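Local coordinates for GGDEF and EAL domain-containing protein (Vibrio cholerae O1 str. 2010EL-1786, PDB 6PWK) that probably acts as a c-di-GMP receptor in a signalling circuit that controls large adhesins and biofilm formation, at residues 16-21 with 27-32; 33-38 with 146-151. One frame throughout, in Å; residues are numbered along the deposited sequence.

Overall arrangement
Helix 28-41 carries one segment of each contact: interaction 1 uses its first turn and interaction 2 the turns that follow, and the two centres lie about 15 Å apart. In interaction 1 (16-21 with 27-32) the helix start is fixed to the end of helix 3-18, whereas in interaction 2 (33-38 with 146-151) its flank rests on the first turn of helix 148-164. The same c-di-GMP molecule meets both, through different groups. Arg28 of interaction 1 grips a guanine, and Thr149 of interaction 2 approaches a phosphate. Glu96, Asp156, Lys184 and Gln185 add hydrogen bonds to this ligand, as does Asp68 of the second subunit.

Interaction 1. Residues 16-21 with 27-32; sequences RAYLDP and NRAYYM. With C2E (9,9'-[(2R,3R,3aS,5S,7aR,9R,10R,10aS,12S,14aR)-3,5,10,12-tetrahydroxy-5,12-dioxidooctahydro-2H,7H-difuro[3,2-d:3',2'-j][1,3,7,9,2,8]tetraoxadiphosphacyclododecine-2,9-diyl]bis(2-amino-1,9-dihydro-6H-purin-6-one)), chain D.
Asn27 reaches across to the last turn of helix 3-18 and makes the tight part of this contact. Its ND2 donates to Ala17 O at 2.7 Å, nearly in the plane of the Asn27 amide but from above the carbonyl plane of Ala17. Asn27 N donates to Tyr18 O at 2.8 Å. At the other end of the amide, OD1 accepts from Tyr30 N (2.8 Å, N-H...O 161°), the capping bond of helix 28-41. Asparagine suits this N-cap because its short amide can cap with oxygen and donate with nitrogen at once, which fixes its rotation; chi1 of 60° sets CG between backbone N and carbonyl carbon. Tyr18 adds apolar packing, CB to Tyr30 CB at 3.9 Å.

The looser side lies at the protein surface. Asp20 CB is 4.2 Å from Asn27 CB, its OD2 turned to Ser23 and a salt bridge with Arg91. Tyr18 CD1 lies 4.3 Å from the small Ala29 CB, near which Arg16 of the second subunit packs.

Arg28 points away from helix 3-18, extended from CG to NE with the guanidinium turned (chi4 84°) under Met32 CE. NH1 donates to C2E O61 and NH2 to C2E N71, the Hoogsteen edge of one guanine; NH1 also bonds Ile92 O.

The joint thus pins the end of helix 3-18 to the start of helix 28-41, whose Tyr30 and Tyr31 touch strand 88-90.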
ATOM      1  N   ARG A  16      -7.493  26.109 -11.360  1.00 86.39           N
ATOM      2  CA  ARG A  16      -6.396  25.154 -11.267  1.00 85.67           C
ATOM      3  C   ARG A  16      -5.778  25.169  -9.877  1.00 81.33           C
ATOM      4  O   ARG A  16      -5.405  24.117  -9.342  1.00 76.67           O
ATOM      5  CB  ARG A  16      -5.339  25.459 -12.328  1.00 88.36           C
ATOM      6  CG  ARG A  16      -4.092  24.589 -12.235  1.00 93.17           C
ATOM      7  CD  ARG A  16      -4.424  23.121 -12.433  1.00102.64           C
ATOM      8  NE  ARG A  16      -4.995  22.869 -13.753  1.00115.24           N
ATOM      9  CZ  ARG A  16      -5.431  21.684 -14.168  1.00119.24           C
ATOM     10  NH1 ARG A  16      -5.366  20.631 -13.363  1.00116.95           N
ATOM     11  NH2 ARG A  16      -5.934  21.551 -15.387  1.00123.01           N
ATOM     12  N   ALA A  17      -5.679  26.349  -9.268  1.00 80.69           N
ATOM     13  CA  ALA A  17      -5.014  26.466  -7.976  1.00 73.25           C
ATOM     14  C   ALA A  17      -5.905  26.003  -6.830  1.00 74.68           C
ATOM     15  O   ALA A  17      -5.416  25.390  -5.874  1.00 76.36           O
ATOM     16  CB  ALA A  17      -4.564  27.909  -7.752  1.00 76.04           C
ATOM     17  N   TYR A  18      -7.212  26.275  -6.906  1.00 72.07           N
ATOM     18  CA  TYR A  18      -8.097  26.103  -5.761  1.00 65.21           C
ATOM     19  C   TYR A  18      -9.253  25.135  -5.975  1.00 69.44           C
ATOM     20  O   TYR A  18      -9.981  24.864  -5.014  1.00 76.52           O
ATOM     21  CB  TYR A  18      -8.670  27.460  -5.328  1.00 55.87           C
ATOM     22  CG  TYR A  18      -7.635  28.431  -4.806  1.00 69.00           C
ATOM     23  CD1 TYR A  18      -6.583  27.989  -4.012  1.00 73.32           C
ATOM     24  CD2 TYR A  18      -7.703  29.783  -5.111  1.00 66.12           C
ATOM     25  CE1 TYR A  18      -5.633  28.873  -3.533  1.00 78.35           C
ATOM     26  CE2 TYR A  18      -6.758  30.672  -4.637  1.00 68.40           C
ATOM     27  CZ  TYR A  18      -5.725  30.211  -3.848  1.00 76.09           C
ATOM     28  OH  TYR A  18      -4.779  31.091  -3.373  1.00 82.73           O
ATOM     29  N   LEU A  19      -9.456  24.608  -7.180  1.00 64.23           N
ATOM     30  CA  LEU A  19     -10.582  23.722  -7.453  1.00 67.21           C
ATOM     31  C   LEU A  19     -10.087  22.312  -7.743  1.00 74.60           C
ATOM     32  O   LEU A  19      -9.188  22.121  -8.570  1.00 77.36           O
ATOM     33  CB  LEU A  19     -11.419  24.229  -8.630  1.00 68.39           C
ATOM     34  CG  LEU A  19     -12.722  23.468  -8.894  1.00 73.24           C
ATOM     35  CD1 LEU A  19     -13.822  23.949  -7.958  1.00 76.95           C
ATOM     36  CD2 LEU A  19     -13.150  23.595 -10.348  1.00 79.16           C
ATOM     37  N   ASP A  20     -10.679  21.334  -7.064  1.00 78.62           N
ATOM     38  CA  ASP A  20     -10.379  19.932  -7.329  1.00 76.27           C
ATOM     39  C   ASP A  20     -11.198  19.454  -8.523  1.00 76.86           C
ATOM     40  O   ASP A  20     -12.431  19.538  -8.485  1.00 81.38           O
ATOM     41  CB  ASP A  20     -10.683  19.079  -6.103  1.00 78.34           C
ATOM     42  CG  ASP A  20     -10.640  17.594  -6.399  1.00 78.14           C
ATOM     43  OD1 ASP A  20      -9.539  17.069  -6.667  1.00 79.93           O
ATOM     44  OD2 ASP A  20     -11.709  16.950  -6.364  1.00 70.57           O
ATOM     45  N   PRO A  21     -10.566  18.956  -9.589  1.00 72.90           N
ATOM     46  CA  PRO A  21     -11.336  18.604 -10.796  1.00 77.15           C
ATOM     47  C   PRO A  21     -12.355  17.497 -10.580  1.00 89.33           C
ATOM     48  O   PRO A  21     -13.417  17.514 -11.217  1.00 95.07           O
ATOM     49  CB  PRO A  21     -10.246  18.177 -11.791  1.00 69.73           C
ATOM     50  CG  PRO A  21      -8.995  18.824 -11.293  1.00 70.68           C
ATOM     51  CD  PRO A  21      -9.114  18.836  -9.800  1.00 70.10           C
ATOM     52  N   ASN A  27     -10.283  22.614  -3.326  1.00 69.60           N
ATOM     53  CA  ASN A  27      -9.264  21.635  -2.972  1.00 66.46           C
ATOM     54  C   ASN A  27      -8.772  21.915  -1.552  1.00 67.76           C
ATOM     55  O   ASN A  27      -9.357  22.708  -0.810  1.00 69.58           O
ATOM     56  CB  ASN A  27      -8.133  21.640  -4.002  1.00 66.54           C
ATOM     57  CG  ASN A  27      -7.437  22.983  -4.113  1.00 63.78           C
ATOM     58  OD1 ASN A  27      -7.698  23.907  -3.344  1.00 61.85           O
ATOM     59  ND2 ASN A  27      -6.532  23.092  -5.079  1.00 62.96           N
ATOM     60  N   ARG A  28      -7.679  21.259  -1.159  1.00 65.59           N
ATOM     61  CA  ARG A  28      -7.172  21.426   0.196  1.00 57.53           C
ATOM     62  C   ARG A  28      -6.634  22.836   0.419  1.00 71.34           C
ATOM     63  O   ARG A  28      -6.856  23.427   1.482  1.00 80.46           O
ATOM     64  CB  ARG A  28      -6.090  20.383   0.480  1.00 51.95           C
ATOM     65  CG  ARG A  28      -5.526  20.441   1.887  1.00 47.62           C
ATOM     66  CD  ARG A  28      -4.455  19.385   2.100  1.00 45.73           C
ATOM     67  NE  ARG A  28      -3.948  19.407   3.468  1.00 60.41           N
ATOM     68  CZ  ARG A  28      -4.528  18.783   4.488  1.00 59.33           C
ATOM     69  NH1 ARG A  28      -5.639  18.085   4.294  1.00 55.79           N
ATOM     70  NH2 ARG A  28      -4.000  18.857   5.701  1.00 57.44           N
ATOM     71  N   ALA A  29      -5.932  23.391  -0.572  1.00 73.27           N
ATOM     72  CA  ALA A  29      -5.390  24.739  -0.429  1.00 59.64           C
ATOM     73  C   ALA A  29      -6.504  25.771  -0.307  1.00 60.75           C
ATOM     74  O   ALA A  29      -6.376  26.746   0.444  1.00 62.92           O
ATOM     75  CB  ALA A  29      -4.479  25.066  -1.611  1.00 51.86           C
ATOM     76  N   TYR A  30      -7.600  25.580  -1.044  1.00 66.37           N
ATOM     77  CA  TYR A  30      -8.763  26.445  -0.884  1.00 64.65           C
ATOM     78  C   TYR A  30      -9.306  26.370   0.535  1.00 77.00           C
ATOM     79  O   TYR A  30      -9.702  27.389   1.114  1.00 80.90           O
ATOM     80  CB  TYR A  30      -9.845  26.060  -1.895  1.00 66.40           C
ATOM     81  CG  TYR A  30     -11.236  26.565  -1.564  1.00 77.02           C
ATOM     82  CD1 TYR A  30     -11.669  27.808  -2.003  1.00 80.45           C
ATOM     83  CD2 TYR A  30     -12.121  25.788  -0.822  1.00 82.75           C
ATOM     84  CE1 TYR A  30     -12.941  28.268  -1.707  1.00 81.03           C
ATOM     85  CE2 TYR A  30     -13.390  26.240  -0.520  1.00 86.30           C
ATOM     86  CZ  TYR A  30     -13.796  27.479  -0.965  1.00 85.75           C
ATOM     87  OH  TYR A  30     -15.061  27.934  -0.668  1.00 89.60           O
ATOM     88  N   TYR A  31      -9.328  25.168   1.112  1.00 79.70           N
ATOM     89  CA  TYR A  31      -9.880  25.000   2.451  1.00 72.45           C
ATOM     90  C   TYR A  31      -9.047  25.732   3.493  1.00 68.23           C
ATOM     91  O   TYR A  31      -9.594  26.396   4.380  1.00 61.89           O
ATOM     92  CB  TYR A  31      -9.976  23.516   2.790  1.00 70.31           C
ATOM     93  CG  TYR A  31     -10.764  23.248   4.043  1.00 67.03           C
ATOM     94  CD1 TYR A  31     -12.151  23.260   4.020  1.00 67.50           C
ATOM     95  CD2 TYR A  31     -10.129  22.992   5.250  1.00 64.10           C
ATOM     96  CE1 TYR A  31     -12.880  23.025   5.157  1.00 66.17           C
ATOM     97  CE2 TYR A  31     -10.854  22.753   6.398  1.00 67.08           C
ATOM     98  CZ  TYR A  31     -12.231  22.770   6.341  1.00 69.60           C
ATOM     99  OH  TYR A  31     -12.967  22.530   7.474  1.00 72.25           O
ATOM    100  N   MET A  32      -7.720  25.620   3.404  1.00 73.50           N
ATOM    101  CA  MET A  32      -6.856  26.297   4.366  1.00 81.29           C
ATOM    102  C   MET A  32      -6.967  27.811   4.238  1.00 86.38           C
ATOM    103  O   MET A  32      -6.914  28.530   5.242  1.00 89.88           O
ATOM    104  CB  MET A  32      -5.411  25.839   4.180  1.00 81.64           C
ATOM    105  CG  MET A  32      -5.241  24.330   4.239  1.00 81.42           C
ATOM    106  SD  MET A  32      -5.827  23.637   5.797  1.00 80.93           S
ATOM    107  CE  MET A  32      -6.121  21.936   5.322  1.00 77.62           C
TER
HETATM  108  P1  C2E D 702      -0.367  14.955  12.215  1.00 60.51           P
HETATM  109  O2P C2E D 702      -0.560  13.847  11.209  1.00 62.34           O
HETATM  110  O1P C2E D 702       0.545  14.355  13.242  1.00 56.05           O
HETATM  111  O5' C2E D 702       0.509  16.216  11.663  1.00 61.63           O
HETATM  112  C5' C2E D 702       1.188  17.027  12.567  1.00 68.28           C
HETATM  113  C4' C2E D 702       1.850  18.073  11.640  1.00 75.40           C
HETATM  114  O4' C2E D 702       2.652  17.460  10.815  1.00 78.54           O
HETATM  115  C3' C2E D 702       0.731  18.543  10.689  1.00 73.17           C
HETATM  116  O3' C2E D 702       0.044  19.592  11.185  1.00 69.12           O
HETATM  117  C2' C2E D 702       1.473  18.919   9.391  1.00 70.42           C
HETATM  118  O2' C2E D 702       1.759  20.383   9.362  1.00 79.69           O
HETATM  119  C1' C2E D 702       2.636  18.323   9.453  1.00 73.14           C
HETATM  120  N9  C2E D 702       2.923  17.528   8.285  1.00 73.69           N
HETATM  121  C8  C2E D 702       2.111  16.506   8.656  1.00 72.85           C
HETATM  122  N7  C2E D 702       2.194  15.577   7.672  1.00 65.52           N
HETATM  123  C5  C2E D 702       3.037  16.011   6.730  1.00 70.61           C
HETATM  124  C6  C2E D 702       3.550  15.436   5.387  1.00 80.94           C
HETATM  125  O6  C2E D 702       3.194  14.378   4.985  1.00 85.05           O
HETATM  126  N1  C2E D 702       4.485  16.170   4.575  1.00 86.93           N
HETATM  127  C2  C2E D 702       4.958  17.466   5.009  1.00 86.03           C
HETATM  128  N2  C2E D 702       5.902  18.298   4.269  1.00 95.45           N
HETATM  129  N3  C2E D 702       4.460  17.982   6.274  1.00 79.51           N
HETATM  130  C4  C2E D 702       3.492  17.225   7.123  1.00 72.80           C
HETATM  131  P11 C2E D 702      -1.338  19.908  10.309  1.00 76.38           P
HETATM  132  O21 C2E D 702      -1.270  19.877   8.798  1.00 83.57           O
HETATM  133  O11 C2E D 702      -1.694  21.335  10.619  1.00 67.25           O
HETATM  134  O5A C2E D 702      -2.505  19.002  11.058  1.00 77.94           O
HETATM  135  C5A C2E D 702      -2.243  18.620  12.382  1.00 66.63           C
HETATM  136  C4A C2E D 702      -3.192  17.553  12.751  1.00 64.72           C
HETATM  137  O4A C2E D 702      -4.373  17.780  12.230  1.00 68.71           O
HETATM  138  C3A C2E D 702      -2.643  16.107  12.096  1.00 68.50           C
HETATM  139  O3A C2E D 702      -1.729  15.392  13.048  1.00 76.25           O
HETATM  140  C2A C2E D 702      -3.637  15.428  11.910  1.00 69.79           C
HETATM  141  O2A C2E D 702      -3.955  14.673  13.174  1.00 66.83           O
HETATM  142  C1A C2E D 702      -4.802  16.499  11.548  1.00 65.00           C
HETATM  143  N91 C2E D 702      -4.939  16.665  10.248  1.00 67.19           N
HETATM  144  C81 C2E D 702      -4.318  17.537   9.435  1.00 67.80           C
HETATM  145  N71 C2E D 702      -4.811  17.330   8.202  1.00 64.20           N
HETATM  146  C51 C2E D 702      -5.715  16.355   8.269  1.00 65.49           C
HETATM  147  C61 C2E D 702      -6.594  15.697   7.210  1.00 62.06           C
HETATM  148  O61 C2E D 702      -6.506  16.075   6.097  1.00 61.53           O
HETATM  149  N11 C2E D 702      -7.509  14.643   7.534  1.00 63.63           N
HETATM  150  C21 C2E D 702      -7.610  14.187   8.895  1.00 55.04           C
HETATM  151  N21 C2E D 702      -8.534  13.115   9.244  1.00 53.82           N
HETATM  152  N31 C2E D 702      -6.763  14.826   9.905  1.00 54.66           N
HETATM  153  C41 C2E D 702      -5.808  15.928   9.554  1.00 63.86           C

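Interaction 2. Residues 33-38 with 146-151; sequences SQLSGW and SSTTTL. With C2E (9,9'-[(2R,3R,3aS,5S,7aR,9R,10R,10aS,12S,14aR)-3,5,10,12-tetrahydroxy-5,12-dioxidooctahydro-2H,7H-difuro[3,2-d:3',2'-j][1,3,7,9,2,8]tetraoxadiphosphacyclododecine-2,9-diyl]bis(2-amino-1,9-dihydro-6H-purin-6-one)), chain D.
Trp38 and Leu151 provide the apolar contact between helix 28-41 and the first turn of helix 148-164. The Leu151 methyl CD1 comes to the rim of the indole, near its plane, and lies 3.6 Å from Trp38 CZ3 and 4.1 Å from Trp38 CH2; the two side chains cross at about a right angle. A chi1 of 163° carries the six-membered ring of Trp38 nearer helix 148-164 than the bond from CA to CB would suggest. Tryptophan suits a buried place that still has a polar need, since NE1 donates to Ile44 O while the carbon rim packs against leucine.

A second, mixed contact joins Leu35 to Thr148. The methyl CD2 of Leu35 approaches Thr148 OG1 at 3.4 Å, a van der Waals touch on a hydroxyl at the partly open margin. Leu35 also packs on Ile100 of strand 96-102, so it lies against both the helix and the sheet.

One side-chain hydrogen bond lies within 146-151, and Ser146 OG is bonded to Asn142 OD1. Ser147 stands at the N-cap, and its OG shares the internal bond with Thr150 OG1 (3.0 Å). A short serine here keeps its hydroxyl close to the first turn, where Thr150 OG1 meets it.

Ligand contact falls to Thr149, which points away from helix 28-41: its CG2 lies 3.2 Å from C2E O11, a phosphate oxygen. Within this segment it is the methyl side of Thr149 that faces that oxygen.

Beneath both helices run strands 96-102 and 136-142, with Trp38 and Leu151 each resting on Asn142. Helices packed on a central mixed sheet are the layout of a GGDEF domain of the nucleotide cyclase clan; here c-di-GMP is bound beside helix 148-164.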
ATOM      1  N   SER A  33      -7.125  28.311   3.011  1.00 77.05           N
ATOM      2  CA  SER A  33      -7.302  29.748   2.812  1.00 80.32           C
ATOM      3  C   SER A  33      -8.610  30.230   3.428  1.00 81.90           C
ATOM      4  O   SER A  33      -8.632  31.222   4.166  1.00 84.42           O
ATOM      5  CB  SER A  33      -7.251  30.084   1.322  1.00 78.67           C
ATOM      6  OG  SER A  33      -7.700  31.406   1.087  1.00 75.20           O
ATOM      7  N   GLN A  34      -9.714  29.541   3.130  1.00 80.95           N
ATOM      8  CA  GLN A  34     -10.996  29.905   3.728  1.00 78.80           C
ATOM      9  C   GLN A  34     -10.977  29.732   5.240  1.00 74.28           C
ATOM     10  O   GLN A  34     -11.623  30.497   5.963  1.00 69.77           O
ATOM     11  CB  GLN A  34     -12.117  29.066   3.118  1.00 79.54           C
ATOM     12  CG  GLN A  34     -12.288  29.236   1.621  1.00 87.57           C
ATOM     13  CD  GLN A  34     -12.757  30.623   1.236  1.00100.18           C
ATOM     14  OE1 GLN A  34     -11.948  31.530   1.032  1.00106.85           O
ATOM     15  NE2 GLN A  34     -14.068  30.796   1.131  1.00100.71           N
ATOM     16  N   LEU A  35     -10.243  28.733   5.735  1.00 81.74           N
ATOM     17  CA  LEU A  35     -10.173  28.506   7.174  1.00 87.36           C
ATOM     18  C   LEU A  35      -9.382  29.607   7.868  1.00 88.27           C
ATOM     19  O   LEU A  35      -9.789  30.095   8.929  1.00 84.55           O
ATOM     20  CB  LEU A  35      -9.550  27.140   7.460  1.00 90.65           C
ATOM     21  CG  LEU A  35      -9.591  26.614   8.894  1.00 90.83           C
ATOM     22  CD1 LEU A  35     -11.018  26.284   9.300  1.00 95.57           C
ATOM     23  CD2 LEU A  35      -8.692  25.396   9.039  1.00 81.08           C
ATOM     24  N   SER A  36      -8.250  30.011   7.285  1.00 94.22           N
ATOM     25  CA  SER A  36      -7.408  31.018   7.920  1.00 91.88           C
ATOM     26  C   SER A  36      -8.074  32.388   7.932  1.00 96.71           C
ATOM     27  O   SER A  36      -7.879  33.162   8.877  1.00100.18           O
ATOM     28  CB  SER A  36      -6.055  31.087   7.214  1.00 85.15           C
ATOM     29  OG  SER A  36      -5.136  31.878   7.945  1.00 88.87           O
ATOM     30  N   GLY A  37      -8.858  32.707   6.902  1.00 98.29           N
ATOM     31  CA  GLY A  37      -9.553  33.984   6.886  1.00100.94           C
ATOM     32  C   GLY A  37     -10.713  34.026   7.863  1.00 91.83           C
ATOM     33  O   GLY A  37     -10.982  35.063   8.476  1.00 83.55           O
ATOM     34  N   TRP A  38     -11.414  32.902   8.021  1.00 92.12           N
ATOM     35  CA  TRP A  38     -12.513  32.836   8.978  1.00 99.17           C
ATOM     36  C   TRP A  38     -12.007  32.958  10.411  1.00 96.64           C
ATOM     37  O   TRP A  38     -12.667  33.569  11.259  1.00 95.94           O
ATOM     38  CB  TRP A  38     -13.290  31.534   8.784  1.00 98.82           C
ATOM     39  CG  TRP A  38     -14.177  31.167   9.934  1.00101.37           C
ATOM     40  CD1 TRP A  38     -15.314  31.809  10.330  1.00104.32           C
ATOM     41  CD2 TRP A  38     -14.011  30.059  10.826  1.00100.38           C
ATOM     42  NE1 TRP A  38     -15.860  31.174  11.420  1.00105.59           N
ATOM     43  CE2 TRP A  38     -15.079  30.096  11.743  1.00100.99           C
ATOM     44  CE3 TRP A  38     -13.058  29.041  10.940  1.00 94.89           C
ATOM     45  CZ2 TRP A  38     -15.222  29.155  12.761  1.00 93.33           C
ATOM     46  CZ3 TRP A  38     -13.202  28.108  11.951  1.00 90.21           C
ATOM     47  CH2 TRP A  38     -14.275  28.172  12.848  1.00 90.34           C
ATOM     48  N   SER A 146      -8.549  29.587  18.549  1.00114.20           N
ATOM     49  CA  SER A 146      -7.747  28.423  18.210  1.00108.64           C
ATOM     50  C   SER A 146      -6.956  28.678  16.934  1.00100.28           C
ATOM     51  O   SER A 146      -7.400  29.409  16.042  1.00 97.75           O
ATOM     52  CB  SER A 146      -8.627  27.178  18.031  1.00104.26           C
ATOM     53  OG  SER A 146      -9.504  27.011  19.132  1.00100.93           O
ATOM     54  N   SER A 147      -5.777  28.065  16.855  1.00101.16           N
ATOM     55  CA  SER A 147      -4.961  28.132  15.653  1.00 93.29           C
ATOM     56  C   SER A 147      -5.513  27.175  14.598  1.00 94.16           C
ATOM     57  O   SER A 147      -6.492  26.455  14.820  1.00 97.81           O
ATOM     58  CB  SER A 147      -3.505  27.811  15.978  1.00 92.28           C
ATOM     59  OG  SER A 147      -3.345  26.439  16.293  1.00 90.00           O
ATOM     60  N   THR A 148      -4.873  27.157  13.428  1.00 94.70           N
ATOM     61  CA  THR A 148      -5.377  26.324  12.343  1.00 89.43           C
ATOM     62  C   THR A 148      -4.993  24.859  12.529  1.00 87.21           C
ATOM     63  O   THR A 148      -5.772  23.965  12.180  1.00 90.57           O
ATOM     64  CB  THR A 148      -4.886  26.853  10.990  1.00 82.04           C
ATOM     65  OG1 THR A 148      -5.510  26.117   9.931  1.00 74.56           O
ATOM     66  CG2 THR A 148      -3.371  26.740  10.863  1.00 83.51           C
ATOM     67  N   THR A 149      -3.807  24.590  13.084  1.00 73.76           N
ATOM     68  CA  THR A 149      -3.431  23.209  13.376  1.00 62.74           C
ATOM     69  C   THR A 149      -4.258  22.644  14.520  1.00 69.76           C
ATOM     70  O   THR A 149      -4.545  21.442  14.543  1.00 70.54           O
ATOM     71  CB  THR A 149      -1.942  23.120  13.711  1.00 69.16           C
ATOM     72  OG1 THR A 149      -1.692  23.794  14.953  1.00 83.62           O
ATOM     73  CG2 THR A 149      -1.106  23.765  12.618  1.00 78.94           C
ATOM     74  N   THR A 150      -4.643  23.494  15.473  1.00 72.80           N
ATOM     75  CA  THR A 150      -5.475  23.049  16.587  1.00 72.65           C
ATOM     76  C   THR A 150      -6.822  22.532  16.095  1.00 70.61           C
ATOM     77  O   THR A 150      -7.268  21.450  16.495  1.00 61.46           O
ATOM     78  CB  THR A 150      -5.668  24.193  17.588  1.00 75.10           C
ATOM     79  OG1 THR A 150      -4.439  24.443  18.279  1.00 78.32           O
ATOM     80  CG2 THR A 150      -6.758  23.851  18.596  1.00 73.28           C
ATOM     81  N   LEU A 151      -7.486  23.294  15.223  1.00 66.92           N
ATOM     82  CA  LEU A 151      -8.796  22.875  14.737  1.00 68.22           C
ATOM     83  C   LEU A 151      -8.701  21.604  13.900  1.00 69.18           C
ATOM     84  O   LEU A 151      -9.601  20.757  13.948  1.00 64.87           O
ATOM     85  CB  LEU A 151      -9.450  23.998  13.934  1.00 67.48           C
ATOM     86  CG  LEU A 151     -10.081  25.133  14.744  1.00 68.72           C
ATOM     87  CD1 LEU A 151     -11.062  25.918  13.886  1.00 66.05           C
ATOM     88  CD2 LEU A 151     -10.766  24.593  15.991  1.00 67.04           C
TER
HETATM   89  P1  C2E D 702      -0.367  14.955  12.215  1.00 60.51           P
HETATM   90  O2P C2E D 702      -0.560  13.847  11.209  1.00 62.34           O
HETATM   91  O1P C2E D 702       0.545  14.355  13.242  1.00 56.05           O
HETATM   92  O5' C2E D 702       0.509  16.216  11.663  1.00 61.63           O
HETATM   93  C5' C2E D 702       1.188  17.027  12.567  1.00 68.28           C
HETATM   94  C4' C2E D 702       1.850  18.073  11.640  1.00 75.40           C
HETATM   95  O4' C2E D 702       2.652  17.460  10.815  1.00 78.54           O
HETATM   96  C3' C2E D 702       0.731  18.543  10.689  1.00 73.17           C
HETATM   97  O3' C2E D 702       0.044  19.592  11.185  1.00 69.12           O
HETATM   98  C2' C2E D 702       1.473  18.919   9.391  1.00 70.42           C
HETATM   99  O2' C2E D 702       1.759  20.383   9.362  1.00 79.69           O
HETATM  100  C1' C2E D 702       2.636  18.323   9.453  1.00 73.14           C
HETATM  101  N9  C2E D 702       2.923  17.528   8.285  1.00 73.69           N
HETATM  102  C8  C2E D 702       2.111  16.506   8.656  1.00 72.85           C
HETATM  103  N7  C2E D 702       2.194  15.577   7.672  1.00 65.52           N
HETATM  104  C5  C2E D 702       3.037  16.011   6.730  1.00 70.61           C
HETATM  105  C6  C2E D 702       3.550  15.436   5.387  1.00 80.94           C
HETATM  106  O6  C2E D 702       3.194  14.378   4.985  1.00 85.05           O
HETATM  107  N1  C2E D 702       4.485  16.170   4.575  1.00 86.93           N
HETATM  108  C2  C2E D 702       4.958  17.466   5.009  1.00 86.03           C
HETATM  109  N2  C2E D 702       5.902  18.298   4.269  1.00 95.45           N
HETATM  110  N3  C2E D 702       4.460  17.982   6.274  1.00 79.51           N
HETATM  111  C4  C2E D 702       3.492  17.225   7.123  1.00 72.80           C
HETATM  112  P11 C2E D 702      -1.338  19.908  10.309  1.00 76.38           P
HETATM  113  O21 C2E D 702      -1.270  19.877   8.798  1.00 83.57           O
HETATM  114  O11 C2E D 702      -1.694  21.335  10.619  1.00 67.25           O
HETATM  115  O5A C2E D 702      -2.505  19.002  11.058  1.00 77.94           O
HETATM  116  C5A C2E D 702      -2.243  18.620  12.382  1.00 66.63           C
HETATM  117  C4A C2E D 702      -3.192  17.553  12.751  1.00 64.72           C
HETATM  118  O4A C2E D 702      -4.373  17.780  12.230  1.00 68.71           O
HETATM  119  C3A C2E D 702      -2.643  16.107  12.096  1.00 68.50           C
HETATM  120  O3A C2E D 702      -1.729  15.392  13.048  1.00 76.25           O
HETATM  121  C2A C2E D 702      -3.637  15.428  11.910  1.00 69.79           C
HETATM  122  O2A C2E D 702      -3.955  14.673  13.174  1.00 66.83           O
HETATM  123  C1A C2E D 702      -4.802  16.499  11.548  1.00 65.00           C
HETATM  124  N91 C2E D 702      -4.939  16.665  10.248  1.00 67.19           N
HETATM  125  C81 C2E D 702      -4.318  17.537   9.435  1.00 67.80           C
HETATM  126  N71 C2E D 702      -4.811  17.330   8.202  1.00 64.20           N
HETATM  127  C51 C2E D 702      -5.715  16.355   8.269  1.00 65.49           C
HETATM  128  C61 C2E D 702      -6.594  15.697   7.210  1.00 62.06           C
HETATM  129  O61 C2E D 702      -6.506  16.075   6.097  1.00 61.53           O
HETATM  130  N11 C2E D 702      -7.509  14.643   7.534  1.00 63.63           N
HETATM  131  C21 C2E D 702      -7.610  14.187   8.895  1.00 55.04           C
HETATM  132  N21 C2E D 702      -8.534  13.115   9.244  1.00 53.82           N
HETATM  133  N31 C2E D 702      -6.763  14.826   9.905  1.00 54.66           N
HETATM  134  C41 C2E D 702      -5.808  15.928   9.554  1.00 63.86           C